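Local coordinates for chromosome partition protein Smc (Pyrococcus yayanosii, PDB 5XEI) that probably serves chromosome condensation and partitioning as a homodimeric ATPase, here reduced to its ATP-hydrolysing head with part of the coiled-coil arm, at residues Pro2-Leu7 with Ala443-Phe448; Glu138-Val143 with Phe435-Phe440; Thr149-Met154 with Leu428-Phe433; Gln161-Ile166 with Asn363-Thr368. All blocks are in the same frame, centred on the assembly; numbering follows the deposited sequence.

Contact 1: residues Pro2-Leu7 with Ala443-Phe448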
loop_
_atom_site.group_PDB
_atom_site.type_symbol
_atom_site.label_atom_id
_atom_site.label_comp_id
_atom_site.label_asym_id
_atom_site.label_seq_id
_atom_site.Cartn_x
_atom_site.Cartn_y
_atom_site.Cartn_z
ATOM N N PRO A 2 -0.775 25.819 -9.875
ATOM C CA PRO A 2 0.221 26.901 -9.933
ATOM C C PRO A 2 0.526 27.316 -11.365
ATOM O O PRO A 2 -0.113 26.824 -12.302
ATOM C CB PRO A 2 1.451 26.285 -9.250
ATOM C CG PRO A 2 0.915 25.190 -8.419
ATOM C CD PRO A 2 -0.246 24.634 -9.182
ATOM N N TYR A 3 1.493 28.211 -11.554
ATOM C CA TYR A 3 1.908 28.572 -12.902
ATOM C C TYR A 3 3.208 29.370 -12.829
ATOM O O TYR A 3 3.473 30.061 -11.838
ATOM C CB TYR A 3 0.814 29.362 -13.633
ATOM C CG TYR A 3 0.556 30.733 -13.057
ATOM C CD1 TYR A 3 1.271 31.838 -13.511
ATOM C CD2 TYR A 3 -0.399 30.927 -12.062
ATOM C CE1 TYR A 3 1.053 33.095 -13.002
ATOM C CE2 TYR A 3 -0.627 32.188 -11.539
ATOM C CZ TYR A 3 0.107 33.271 -12.019
ATOM O OH TYR A 3 -0.088 34.540 -11.522
ATOM N N ILE A 4 4.004 29.273 -13.891
ATOM C CA ILE A 4 5.349 29.833 -13.896
ATOM C C ILE A 4 5.259 31.345 -14.026
ATOM O O ILE A 4 4.826 31.864 -15.060
ATOM C CB ILE A 4 6.174 29.241 -15.040
ATOM C CG1 ILE A 4 6.179 27.717 -14.930
ATOM C CG2 ILE A 4 7.567 29.842 -15.013
ATOM C CD1 ILE A 4 6.613 27.009 -16.197
ATOM N N GLU A 5 5.686 32.057 -12.987
ATOM C CA GLU A 5 5.734 33.514 -13.076
ATOM C C GLU A 5 6.941 33.980 -13.870
ATOM O O GLU A 5 6.846 34.956 -14.620
ATOM C CB GLU A 5 5.746 34.139 -11.683
ATOM C CG GLU A 5 4.844 33.388 -10.706
ATOM C CD GLU A 5 4.804 33.994 -9.304
ATOM O OE1 GLU A 5 3.862 34.771 -9.001
ATOM O OE2 GLU A 5 5.713 33.673 -8.501
ATOM N N LYS A 6 8.076 33.297 -13.743
ATOM C CA LYS A 6 9.250 33.689 -14.516
ATOM C C LYS A 6 10.321 32.609 -14.430
ATOM O O LYS A 6 10.233 31.658 -13.646
ATOM C CB LYS A 6 9.827 35.013 -14.028
ATOM C CG LYS A 6 10.497 34.894 -12.681
ATOM C CD LYS A 6 10.936 36.246 -12.190
ATOM C CE LYS A 6 11.428 36.160 -10.749
ATOM N NZ LYS A 6 11.940 37.461 -10.223
ATOM N N LEU A 7 11.367 32.808 -15.217
ATOM C CA LEU A 7 12.451 31.852 -15.319
ATOM C C LEU A 7 13.762 32.611 -15.441
ATOM O O LEU A 7 13.845 33.603 -16.169
ATOM C CB LEU A 7 12.207 30.919 -16.512
ATOM C CG LEU A 7 13.203 29.838 -16.888
ATOM C CD1 LEU A 7 13.027 28.702 -15.928
ATOM C CD2 LEU A 7 12.854 29.355 -18.257
ATOM N N ALA A 443 -2.990 20.482 -16.574
ATOM C CA ALA A 443 -1.708 20.632 -15.903
ATOM C C ALA A 443 -1.411 22.122 -15.683
ATOM O O ALA A 443 -1.967 22.981 -16.378
ATOM C CB ALA A 443 -0.601 19.986 -16.728
ATOM N N PRO A 444 -0.534 22.453 -14.714
ATOM C CA PRO A 444 -0.261 23.882 -14.430
ATOM C C PRO A 444 0.254 24.665 -15.628
ATOM O O PRO A 444 -0.081 25.847 -15.785
ATOM C CB PRO A 444 0.781 23.818 -13.306
ATOM C CG PRO A 444 0.532 22.521 -12.653
ATOM C CD PRO A 444 0.158 21.573 -13.755
ATOM N N PHE A 445 1.070 24.051 -16.474
ATOM C CA PHE A 445 1.475 24.693 -17.708
ATOM C C PHE A 445 1.756 23.611 -18.733
ATOM O O PHE A 445 1.929 22.433 -18.391
ATOM C CB PHE A 445 2.725 25.556 -17.522
ATOM C CG PHE A 445 3.954 24.741 -17.294
ATOM C CD1 PHE A 445 4.283 24.320 -16.017
ATOM C CD2 PHE A 445 4.733 24.327 -18.365
ATOM C CE1 PHE A 445 5.386 23.540 -15.802
ATOM C CE2 PHE A 445 5.834 23.530 -18.157
ATOM C CZ PHE A 445 6.163 23.140 -16.877
ATOM N N TYR A 446 1.838 24.051 -20.000
ATOM C CA TYR A 446 2.257 23.237 -21.127
ATOM C C TYR A 446 3.420 23.932 -21.835
ATOM O O TYR A 446 3.435 25.158 -21.968
ATOM C CB TYR A 446 1.065 22.997 -22.103
ATOM C CG TYR A 446 -0.046 22.253 -21.427
ATOM C CD1 TYR A 446 -0.957 22.925 -20.613
ATOM C CD2 TYR A 446 -0.166 20.865 -21.560
ATOM C CE1 TYR A 446 -1.953 22.245 -19.952
ATOM C CE2 TYR A 446 -1.173 20.162 -20.903
ATOM C CZ TYR A 446 -2.058 20.859 -20.101
ATOM O OH TYR A 446 -3.052 20.197 -19.430
ATOM N N LEU A 447 4.391 23.148 -22.302
ATOM C CA LEU A 447 5.530 23.681 -23.036
ATOM C C LEU A 447 5.586 23.032 -24.406
ATOM O O LEU A 447 5.798 21.821 -24.513
ATOM C CB LEU A 447 6.835 23.435 -22.297
ATOM C CG LEU A 447 8.092 23.863 -23.061
ATOM C CD1 LEU A 447 8.069 25.361 -23.259
ATOM C CD2 LEU A 447 9.363 23.415 -22.300
ATOM N N PHE A 448 5.426 23.842 -25.444
ATOM C CA PHE A 448 5.465 23.388 -26.829
ATOM C C PHE A 448 6.632 24.086 -27.512
ATOM O O PHE A 448 6.541 25.259 -27.883
ATOM C CB PHE A 448 4.163 23.697 -27.567
ATOM C CG PHE A 448 2.971 22.951 -27.053
ATOM C CD1 PHE A 448 3.109 21.807 -26.276
ATOM C CD2 PHE A 448 1.684 23.410 -27.341
ATOM C CE1 PHE A 448 1.969 21.130 -25.792
ATOM C CE2 PHE A 448 0.553 22.745 -26.859
ATOM C CZ PHE A 448 0.698 21.610 -26.079
#
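I4 sets its CD1 methyl squarely over one face of the F445 ring, a CH-pi contact in which CD1 lies 3.6 Å from the ring centroid and 11° off the ring normal. Beside it, the P2 and P444 rings run side by side and point the same way, with P2 CD 4.1 Å from P444 CG, while P2 O meets P444 CB at 3.3 Å. No hydrogen bond crosses between the segments.

The extended outer arm of I4 (chi2 163°) carries CD1 to the phenyl, and F445 turns CG between its own backbone N and carbonyl carbon (chi1 71°), which presents the face. Behind this, Q475 OE1 takes a hydrogen bond from I4 N, and N141 ND2 gives one to F445 O.

Two sheets of the ABC-type ATPase head meet here: strand 3-10, paired with strand 80-87 in the antiparallel sheet, and the Walker B strand 445-449, which lies between strands 142-143 and 475-480 of the mixed sheet.

Contact 2: residues Glu138-Val143 with Phe435-Phe440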
loop_
_atom_site.group_PDB
_atom_site.type_symbol
_atom_site.label_atom_id
_atom_site.label_comp_id
_atom_site.label_asym_id
_atom_site.label_seq_id
_atom_site.Cartn_x
_atom_site.Cartn_y
_atom_site.Cartn_z
ATOM N N GLU A 138 4.375 12.276 -16.133
ATOM C CA GLU A 138 5.165 11.628 -17.181
ATOM C C GLU A 138 5.728 12.635 -18.186
ATOM O O GLU A 138 6.104 12.263 -19.300
ATOM C CB GLU A 138 4.345 10.556 -17.908
ATOM C CG GLU A 138 3.500 9.720 -16.957
ATOM C CD GLU A 138 3.954 8.277 -16.836
ATOM O OE1 GLU A 138 3.227 7.496 -16.183
ATOM O OE2 GLU A 138 5.019 7.923 -17.392
ATOM N N GLY A 139 5.797 13.911 -17.815
ATOM C CA GLY A 139 6.213 14.923 -18.754
ATOM C C GLY A 139 5.328 15.072 -19.972
ATOM O O GLY A 139 5.792 15.611 -20.983
ATOM N N TYR A 140 4.063 14.625 -19.909
ATOM C CA TYR A 140 3.180 14.770 -21.073
ATOM C C TYR A 140 3.011 16.231 -21.468
ATOM O O TYR A 140 2.891 16.533 -22.658
ATOM C CB TYR A 140 1.803 14.127 -20.821
ATOM C CG TYR A 140 0.684 15.062 -20.320
ATOM C CD1 TYR A 140 0.476 15.273 -18.965
ATOM C CD2 TYR A 140 -0.177 15.702 -21.208
ATOM C CE1 TYR A 140 -0.530 16.116 -18.514
ATOM C CE2 TYR A 140 -1.190 16.545 -20.761
ATOM C CZ TYR A 140 -1.356 16.747 -19.419
ATOM O OH TYR A 140 -2.351 17.584 -18.968
ATOM N N ASN A 141 3.008 17.147 -20.495
ATOM C CA ASN A 141 2.829 18.573 -20.751
ATOM C C ASN A 141 4.117 19.280 -21.178
ATOM O O ASN A 141 4.060 20.473 -21.514
ATOM C CB ASN A 141 2.264 19.263 -19.500
ATOM C CG ASN A 141 3.150 19.056 -18.289
ATOM O OD1 ASN A 141 3.766 18.008 -18.167
ATOM N ND2 ASN A 141 3.254 20.058 -17.422
ATOM N N LEU A 142 5.267 18.588 -21.157
ATOM C CA LEU A 142 6.526 19.098 -21.723
ATOM C C LEU A 142 6.779 18.408 -23.058
ATOM O O LEU A 142 7.222 17.254 -23.097
ATOM C CB LEU A 142 7.707 18.864 -20.788
ATOM C CG LEU A 142 7.512 19.137 -19.305
ATOM C CD1 LEU A 142 8.708 18.651 -18.517
ATOM C CD2 LEU A 142 7.305 20.607 -19.092
ATOM N N VAL A 143 6.529 19.135 -24.148
ATOM C CA VAL A 143 6.721 18.624 -25.500
ATOM C C VAL A 143 7.934 19.286 -26.140
ATOM O O VAL A 143 7.821 20.336 -26.783
ATOM C CB VAL A 143 5.469 18.842 -26.359
ATOM C CG1 VAL A 143 5.486 17.906 -27.530
ATOM C CG2 VAL A 143 4.252 18.622 -25.543
ATOM N N PHE A 435 -4.478 17.641 -25.578
ATOM C CA PHE A 435 -5.561 18.542 -25.229
ATOM C C PHE A 435 -6.719 17.821 -24.575
ATOM O O PHE A 435 -7.400 18.415 -23.729
ATOM C CB PHE A 435 -6.026 19.305 -26.460
ATOM C CG PHE A 435 -5.248 20.546 -26.681
ATOM C CD1 PHE A 435 -5.512 21.680 -25.919
ATOM C CD2 PHE A 435 -4.211 20.573 -27.591
ATOM C CE1 PHE A 435 -4.784 22.834 -26.093
ATOM C CE2 PHE A 435 -3.473 21.726 -27.766
ATOM C CZ PHE A 435 -3.761 22.867 -27.010
ATOM N N ALA A 436 -6.960 16.562 -24.952
ATOM C CA ALA A 436 -8.019 15.784 -24.318
ATOM C C ALA A 436 -7.804 15.718 -22.809
ATOM O O ALA A 436 -8.696 16.050 -22.019
ATOM C CB ALA A 436 -8.073 14.383 -24.925
ATOM N N ILE A 437 -6.600 15.313 -22.395
ATOM C CA ILE A 437 -6.275 15.301 -20.978
ATOM C C ILE A 437 -6.402 16.699 -20.392
ATOM O O ILE A 437 -6.929 16.882 -19.290
ATOM C CB ILE A 437 -4.869 14.728 -20.760
ATOM C CG1 ILE A 437 -4.879 13.207 -20.887
ATOM C CG2 ILE A 437 -4.364 15.122 -19.385
ATOM C CD1 ILE A 437 -4.796 12.663 -22.276
ATOM N N GLN A 438 -5.944 17.711 -21.121
ATOM C CA GLN A 438 -5.884 19.041 -20.538
ATOM C C GLN A 438 -7.278 19.563 -20.216
ATOM O O GLN A 438 -7.443 20.323 -19.258
ATOM C CB GLN A 438 -5.117 19.981 -21.476
ATOM C CG GLN A 438 -5.955 21.019 -22.214
ATOM C CD GLN A 438 -6.293 22.236 -21.378
ATOM O OE1 GLN A 438 -5.687 22.478 -20.338
ATOM N NE2 GLN A 438 -7.285 22.997 -21.823
ATOM N N ARG A 439 -8.295 19.161 -20.984
ATOM C CA ARG A 439 -9.657 19.603 -20.681
ATOM C C ARG A 439 -10.243 18.835 -19.519
ATOM O O ARG A 439 -11.012 19.398 -18.732
ATOM C CB ARG A 439 -10.559 19.476 -21.896
ATOM C CG ARG A 439 -9.901 20.118 -23.054
ATOM C CD ARG A 439 -10.854 20.940 -23.925
ATOM N NE ARG A 439 -10.134 22.121 -24.369
ATOM C CZ ARG A 439 -10.504 22.835 -25.423
ATOM N NH1 ARG A 439 -11.569 22.449 -26.140
ATOM N NH2 ARG A 439 -9.811 23.920 -25.784
ATOM N N PHE A 440 -9.852 17.581 -19.350
ATOM C CA PHE A 440 -10.270 16.882 -18.151
ATOM C C PHE A 440 -9.545 17.436 -16.940
ATOM O O PHE A 440 -10.165 17.959 -16.007
ATOM C CB PHE A 440 -10.026 15.390 -18.314
ATOM C CG PHE A 440 -10.633 14.582 -17.246
ATOM C CD1 PHE A 440 -11.980 14.261 -17.292
ATOM C CD2 PHE A 440 -9.871 14.135 -16.185
ATOM C CE1 PHE A 440 -12.561 13.502 -16.291
ATOM C CE2 PHE A 440 -10.437 13.367 -15.186
ATOM C CZ PHE A 440 -11.784 13.051 -15.236
#
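Apolar packing comes first: Y140 reaches from its loop to the helix and lays the far end of its side chain on the CG2 methyl of I437. Y140 CZ is 3.4 Å from I437 CG2, and Y140 CE2 follows at 3.7 Å; the methyl comes in obliquely, and the two side chains slide past each other in opposite directions. I437 has CG2 anti to its backbone N (chi1 -77°), which turns this branch to the tyrosine. A looser touch joins Y140 OH to Q438 CA at 4.1 Å.

The polar bonds lead elsewhere. Y140 OH is hydrogen-bonded to Y446 OH, so the phenol that rests on the helix is anchored to the neighbouring strand. Q438 spends its amide on E473 OE1 and S474 OG.

The backbone places Y140 in a turn: L142 N bonds to G139 O at 3.0 Å, closing a type I beta turn from G139 to L142 that leads into strand 142-143. That edge strand pairs in parallel with 445-449, the Walker B strand, which ends at D449. Helix against an edge of a parallel sheet is the layered alpha/beta build of the P-loop ATPase core.

Contact 3: residues Thr149-Met154 with Leu428-Phe433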
loop_
_atom_site.group_PDB
_atom_site.type_symbol
_atom_site.label_atom_id
_atom_site.label_comp_id
_atom_site.label_asym_id
_atom_site.label_seq_id
_atom_site.Cartn_x
_atom_site.Cartn_y
_atom_site.Cartn_z
ATOM N N THR A 149 7.771 12.039 -31.629
ATOM C CA THR A 149 8.211 10.758 -32.160
ATOM C C THR A 149 8.350 9.720 -31.050
ATOM O O THR A 149 7.984 8.556 -31.239
ATOM C CB THR A 149 9.519 10.939 -32.930
ATOM O OG1 THR A 149 9.289 11.806 -34.057
ATOM C CG2 THR A 149 10.064 9.581 -33.398
ATOM N N LYS A 150 8.850 10.123 -29.877
ATOM C CA LYS A 150 8.910 9.194 -28.751
ATOM C C LYS A 150 7.521 8.726 -28.342
ATOM O O LYS A 150 7.345 7.573 -27.928
ATOM C CB LYS A 150 9.608 9.845 -27.557
ATOM C CG LYS A 150 11.061 10.166 -27.821
ATOM C CD LYS A 150 11.967 9.752 -26.675
ATOM C CE LYS A 150 13.429 9.907 -27.087
ATOM N NZ LYS A 150 13.648 11.132 -27.934
ATOM N N PHE A 151 6.531 9.613 -28.448
ATOM C CA PHE A 151 5.170 9.317 -28.026
ATOM C C PHE A 151 4.459 8.398 -29.015
ATOM O O PHE A 151 3.515 7.683 -28.638
ATOM C CB PHE A 151 4.414 10.636 -27.854
ATOM C CG PHE A 151 2.919 10.488 -27.792
ATOM C CD1 PHE A 151 2.131 10.838 -28.871
ATOM C CD2 PHE A 151 2.304 10.003 -26.650
ATOM C CE1 PHE A 151 0.760 10.713 -28.808
ATOM C CE2 PHE A 151 0.931 9.870 -26.590
ATOM C CZ PHE A 151 0.162 10.227 -27.667
ATOM N N ILE A 152 4.912 8.407 -30.272
ATOM C CA ILE A 152 4.325 7.604 -31.339
ATOM C C ILE A 152 4.844 6.171 -31.286
ATOM O O ILE A 152 4.081 5.213 -31.460
ATOM C CB ILE A 152 4.629 8.281 -32.688
ATOM C CG1 ILE A 152 3.945 9.649 -32.760
ATOM C CG2 ILE A 152 4.266 7.387 -33.861
ATOM C CD1 ILE A 152 2.480 9.674 -32.413
ATOM N N LYS A 153 6.144 6.003 -31.041
ATOM C CA LYS A 153 6.723 4.690 -30.797
ATOM C C LYS A 153 6.310 4.115 -29.444
ATOM O O LYS A 153 6.669 2.974 -29.128
ATOM C CB LYS A 153 8.256 4.778 -30.886
ATOM C CG LYS A 153 8.773 5.718 -31.982
ATOM C CD LYS A 153 9.826 5.081 -32.887
ATOM C CE LYS A 153 10.392 6.099 -33.883
ATOM N NZ LYS A 153 11.677 5.655 -34.515
ATOM N N MET A 154 5.567 4.874 -28.642
ATOM C CA MET A 154 5.230 4.451 -27.289
ATOM C C MET A 154 4.233 3.297 -27.329
ATOM O O MET A 154 3.256 3.335 -28.082
ATOM C CB MET A 154 4.659 5.636 -26.515
ATOM C CG MET A 154 4.520 5.404 -25.049
ATOM S SD MET A 154 4.290 6.971 -24.193
ATOM C CE MET A 154 2.560 7.303 -24.479
ATOM N N LEU A 428 -0.744 16.314 -35.163
ATOM C CA LEU A 428 -2.117 16.689 -34.835
ATOM C C LEU A 428 -2.774 15.674 -33.915
ATOM O O LEU A 428 -3.585 16.039 -33.056
ATOM C CB LEU A 428 -2.940 16.839 -36.111
ATOM C CG LEU A 428 -2.618 18.081 -36.935
ATOM C CD1 LEU A 428 -3.543 18.164 -38.108
ATOM C CD2 LEU A 428 -2.716 19.331 -36.075
ATOM N N THR A 429 -2.440 14.400 -34.084
ATOM C CA THR A 429 -2.957 13.377 -33.195
ATOM C C THR A 429 -2.390 13.537 -31.795
ATOM O O THR A 429 -3.139 13.568 -30.813
ATOM C CB THR A 429 -2.634 12.005 -33.769
ATOM O OG1 THR A 429 -3.569 11.724 -34.810
ATOM C CG2 THR A 429 -2.715 10.922 -32.703
ATOM N N ALA A 430 -1.065 13.645 -31.684
ATOM C CA ALA A 430 -0.453 13.805 -30.373
ATOM C C ALA A 430 -1.075 14.981 -29.654
ATOM O O ALA A 430 -1.279 14.937 -28.436
ATOM C CB ALA A 430 1.060 13.991 -30.500
ATOM N N LEU A 431 -1.458 16.014 -30.401
ATOM C CA LEU A 431 -1.982 17.214 -29.764
ATOM C C LEU A 431 -3.440 17.064 -29.370
ATOM O O LEU A 431 -3.869 17.661 -28.367
ATOM C CB LEU A 431 -1.800 18.425 -30.678
ATOM C CG LEU A 431 -0.368 18.972 -30.676
ATOM C CD1 LEU A 431 0.010 19.366 -32.042
ATOM C CD2 LEU A 431 -0.204 20.150 -29.737
ATOM N N ALA A 432 -4.214 16.274 -30.127
ATOM C CA ALA A 432 -5.566 15.957 -29.679
ATOM C C ALA A 432 -5.515 15.224 -28.350
ATOM O O ALA A 432 -6.182 15.614 -27.383
ATOM C CB ALA A 432 -6.315 15.133 -30.726
ATOM N N PHE A 433 -4.683 14.186 -28.271
ATOM C CA PHE A 433 -4.490 13.484 -27.011
ATOM C C PHE A 433 -4.153 14.453 -25.891
ATOM O O PHE A 433 -4.842 14.499 -24.871
ATOM C CB PHE A 433 -3.386 12.447 -27.148
ATOM C CG PHE A 433 -3.411 11.413 -26.072
ATOM C CD1 PHE A 433 -4.611 10.838 -25.683
ATOM C CD2 PHE A 433 -2.248 10.994 -25.459
ATOM C CE1 PHE A 433 -4.645 9.873 -24.701
ATOM C CE2 PHE A 433 -2.272 10.014 -24.471
ATOM C CZ PHE A 433 -3.466 9.461 -24.096
#
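Part of the helical region of an ABC-type ATPase head, this contact sets F151, on the short helix 147-152 that follows strand 142-143 and the Q-loop after it, against A430 and F433 of helix 424-440, the helix that starts within the SGGEK signature sequence. The nearest backbone approach is F151 to A430, CA to CA 7.6 Å.

F151 does nearly all the work from its side, with two parts of its ring. The CD1-CE1 side of the ring comes obliquely against A430: F151 CE1 is 3.7 Å from A430 CA, and F151 CD1 is 3.7 Å from A430 CB. A small residue on the helix lets the ring come down close to the main chain. The other part turns up the helix to F433, three residues on and thus on the same side. There the phenyls meet rim to rim with neither above the other, their centroids 5.6 Å apart and their planes at 24°. This is neither an offset stack nor a T-shaped one.

With CG anti to the backbone N (chi1 164°), F151 extends from its helix across to the other. R159 helps to hold this residue, making a cation-pi contact with the F151 ring and a hydrogen bond from NH1 to F151 O. Within the aromatic pair the closest approach is F151 CZ to F433 CD2, 3.4 Å.

Contact 4: residues Gln161-Ile166 with Asn363-Thr368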
loop_
_atom_site.group_PDB
_atom_site.type_symbol
_atom_site.label_atom_id
_atom_site.label_comp_id
_atom_site.label_asym_id
_atom_site.label_seq_id
_atom_site.Cartn_x
_atom_site.Cartn_y
_atom_site.Cartn_z
ATOM N N GLN A 161 -0.525 4.142 -18.084
ATOM C CA GLN A 161 -0.064 4.623 -16.785
ATOM C C GLN A 161 -0.335 6.101 -16.574
ATOM O O GLN A 161 -0.626 6.531 -15.454
ATOM C CB GLN A 161 1.425 4.357 -16.644
ATOM C CG GLN A 161 1.764 2.899 -16.597
ATOM C CD GLN A 161 1.409 2.167 -17.871
ATOM O OE1 GLN A 161 0.874 2.764 -18.811
ATOM N NE2 GLN A 161 1.648 0.852 -17.892
ATOM N N LEU A 162 -0.229 6.902 -17.630
ATOM C CA LEU A 162 -0.557 8.307 -17.472
ATOM C C LEU A 162 -2.043 8.498 -17.196
ATOM O O LEU A 162 -2.422 9.389 -16.427
ATOM C CB LEU A 162 -0.118 9.098 -18.697
ATOM C CG LEU A 162 -0.525 10.560 -18.577
ATOM C CD1 LEU A 162 0.551 11.428 -19.099
ATOM C CD2 LEU A 162 -1.776 10.810 -19.369
ATOM N N ILE A 163 -2.903 7.683 -17.807
ATOM C CA ILE A 163 -4.325 7.757 -17.466
ATOM C C ILE A 163 -4.548 7.426 -15.988
ATOM O O ILE A 163 -5.383 8.062 -15.327
ATOM C CB ILE A 163 -5.169 6.861 -18.397
ATOM C CG1 ILE A 163 -4.944 7.256 -19.851
ATOM C CG2 ILE A 163 -6.654 7.047 -18.124
ATOM C CD1 ILE A 163 -5.307 8.703 -20.148
ATOM N N ASP A 164 -3.803 6.446 -15.436
ATOM C CA ASP A 164 -3.907 6.157 -13.999
ATOM C C ASP A 164 -3.659 7.401 -13.164
ATOM O O ASP A 164 -4.475 7.772 -12.308
ATOM C CB ASP A 164 -2.923 5.069 -13.546
ATOM C CG ASP A 164 -3.101 3.745 -14.282
ATOM O OD1 ASP A 164 -4.224 3.463 -14.751
ATOM O OD2 ASP A 164 -2.124 2.958 -14.356
ATOM N N GLU A 165 -2.505 8.032 -13.381
ATOM C CA GLU A 165 -2.210 9.313 -12.751
ATOM C C GLU A 165 -3.379 10.295 -12.871
ATOM O O GLU A 165 -3.884 10.805 -11.864
ATOM C CB GLU A 165 -0.940 9.880 -13.373
ATOM C CG GLU A 165 0.304 9.049 -13.045
ATOM C CD GLU A 165 1.599 9.729 -13.459
ATOM O OE1 GLU A 165 2.542 9.020 -13.884
ATOM O OE2 GLU A 165 1.655 10.974 -13.371
ATOM N N ILE A 166 -3.844 10.551 -14.095
ATOM C CA ILE A 166 -4.852 11.587 -14.290
ATOM C C ILE A 166 -6.130 11.243 -13.529
ATOM O O ILE A 166 -6.755 12.103 -12.895
ATOM C CB ILE A 166 -5.130 11.799 -15.791
ATOM C CG1 ILE A 166 -3.857 12.187 -16.553
ATOM C CG2 ILE A 166 -6.202 12.840 -15.975
ATOM C CD1 ILE A 166 -2.977 13.170 -15.831
ATOM N N ASN A 363 -14.077 1.947 -11.576
ATOM C CA ASN A 363 -15.062 2.957 -11.988
ATOM C C ASN A 363 -14.425 4.326 -12.219
ATOM O O ASN A 363 -14.708 4.998 -13.218
ATOM C CB ASN A 363 -16.170 3.102 -10.948
ATOM C CG ASN A 363 -17.029 1.870 -10.835
ATOM O OD1 ASN A 363 -16.971 0.982 -11.674
ATOM N ND2 ASN A 363 -17.818 1.800 -9.780
ATOM N N VAL A 364 -13.604 4.784 -11.275
ATOM C CA VAL A 364 -12.973 6.081 -11.454
ATOM C C VAL A 364 -12.103 6.053 -12.691
ATOM O O VAL A 364 -12.039 7.025 -13.451
ATOM C CB VAL A 364 -12.163 6.478 -10.207
ATOM C CG1 VAL A 364 -11.684 7.907 -10.330
ATOM C CG2 VAL A 364 -12.995 6.321 -8.959
ATOM N N PHE A 365 -11.423 4.934 -12.920
ATOM C CA PHE A 365 -10.564 4.849 -14.088
ATOM C C PHE A 365 -11.381 4.982 -15.361
ATOM O O PHE A 365 -11.069 5.804 -16.234
ATOM C CB PHE A 365 -9.785 3.541 -14.082
ATOM C CG PHE A 365 -8.934 3.357 -15.289
ATOM C CD1 PHE A 365 -7.699 3.988 -15.389
ATOM C CD2 PHE A 365 -9.366 2.574 -16.344
ATOM C CE1 PHE A 365 -6.906 3.819 -16.514
ATOM C CE2 PHE A 365 -8.565 2.397 -17.474
ATOM C CZ PHE A 365 -7.344 3.009 -17.549
ATOM N N MET A 366 -12.453 4.194 -15.470
ATOM C CA MET A 366 -13.245 4.194 -16.692
ATOM C C MET A 366 -13.928 5.534 -16.906
ATOM O O MET A 366 -13.976 6.034 -18.034
ATOM C CB MET A 366 -14.278 3.075 -16.651
ATOM C CG MET A 366 -13.685 1.709 -16.458
ATOM S SD MET A 366 -12.705 1.217 -17.886
ATOM C CE MET A 366 -13.918 1.448 -19.176
ATOM N N ARG A 367 -14.479 6.121 -15.841
ATOM C CA ARG A 367 -15.083 7.443 -15.952
ATOM C C ARG A 367 -14.084 8.432 -16.504
ATOM O O ARG A 367 -14.411 9.252 -17.368
ATOM C CB ARG A 367 -15.582 7.922 -14.594
ATOM C CG ARG A 367 -16.348 9.233 -14.673
ATOM C CD ARG A 367 -15.520 10.462 -14.323
ATOM N NE ARG A 367 -16.220 11.658 -14.770
ATOM C CZ ARG A 367 -16.301 12.807 -14.099
ATOM N NH1 ARG A 367 -15.723 12.945 -12.925
ATOM N NH2 ARG A 367 -16.994 13.826 -14.600
ATOM N N THR A 368 -12.856 8.386 -15.994
ATOM C CA THR A 368 -11.808 9.227 -16.549
ATOM C C THR A 368 -11.504 8.809 -17.971
ATOM O O THR A 368 -11.473 9.643 -18.881
ATOM C CB THR A 368 -10.551 9.138 -15.691
ATOM O OG1 THR A 368 -10.869 9.458 -14.329
ATOM C CG2 THR A 368 -9.487 10.096 -16.208
#
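Helices 161-166 and 363-368 pass almost crosswise, at 105° with their axes 9.6 Å apart, and D164 and F365 bring their CA atoms within 6.8 Å. The second belongs to the long helix 321-383, which runs from the coiled-coil arm into the SMC head, so this contact joins helix 156-167 of the head to the long helix that carries the arm.

F365 is the main bridge. Its side chain leaves the helix on the far side from its own backbone N (chi1 177°) and brings its CE1 corner between two neighbours in the first helix. I163 CG2 touches F365 CE1 at 3.6 Å, the two side chains standing at about a right angle. D164 OD1 approaches F365 CE1 obliquely at 3.2 Å, with carboxylate and ring planes 53° apart. The other oxygen of that carboxylate, OD2, forms a salt bridge with R160, one turn back, which probably helps to keep the carboxylate beside the ring; R160 also touches F365.

Further along, I166 CG2 meets T368 CG2 at a loose 4.3 Å. The hydroxyl of T368 is used inside its own helix: OG1 donates to V364 O at 2.8 Å, while T368 N reaches that same oxygen from the opposite face of its carbonyl plane.

How the contacts relate
All four contacts are mainly buried, but not equally: I4, F445, P2 and P444 of contact 1 lie in the core, whereas Y140, F151 and D164 leave contacts 2, 3 and 4 each with a partly exposed member. None has a hydrogen bond between its own segments. Contacts 1 and 2 share the mixed sheet, one linking it to the antiparallel sheet and the other to helix 424-440; V143 N and L447 O, 2.8 Å apart, probably bond between them. Contact 3 uses the same helix nearer its signature end, about 11 Å from contact 2 between centres. Contact 4 lies toward the arm and brings a carboxylate to an aromatic ring, where contact 3 is wholly apolar. F440 packs on T368, tying contact 2 to contact 4.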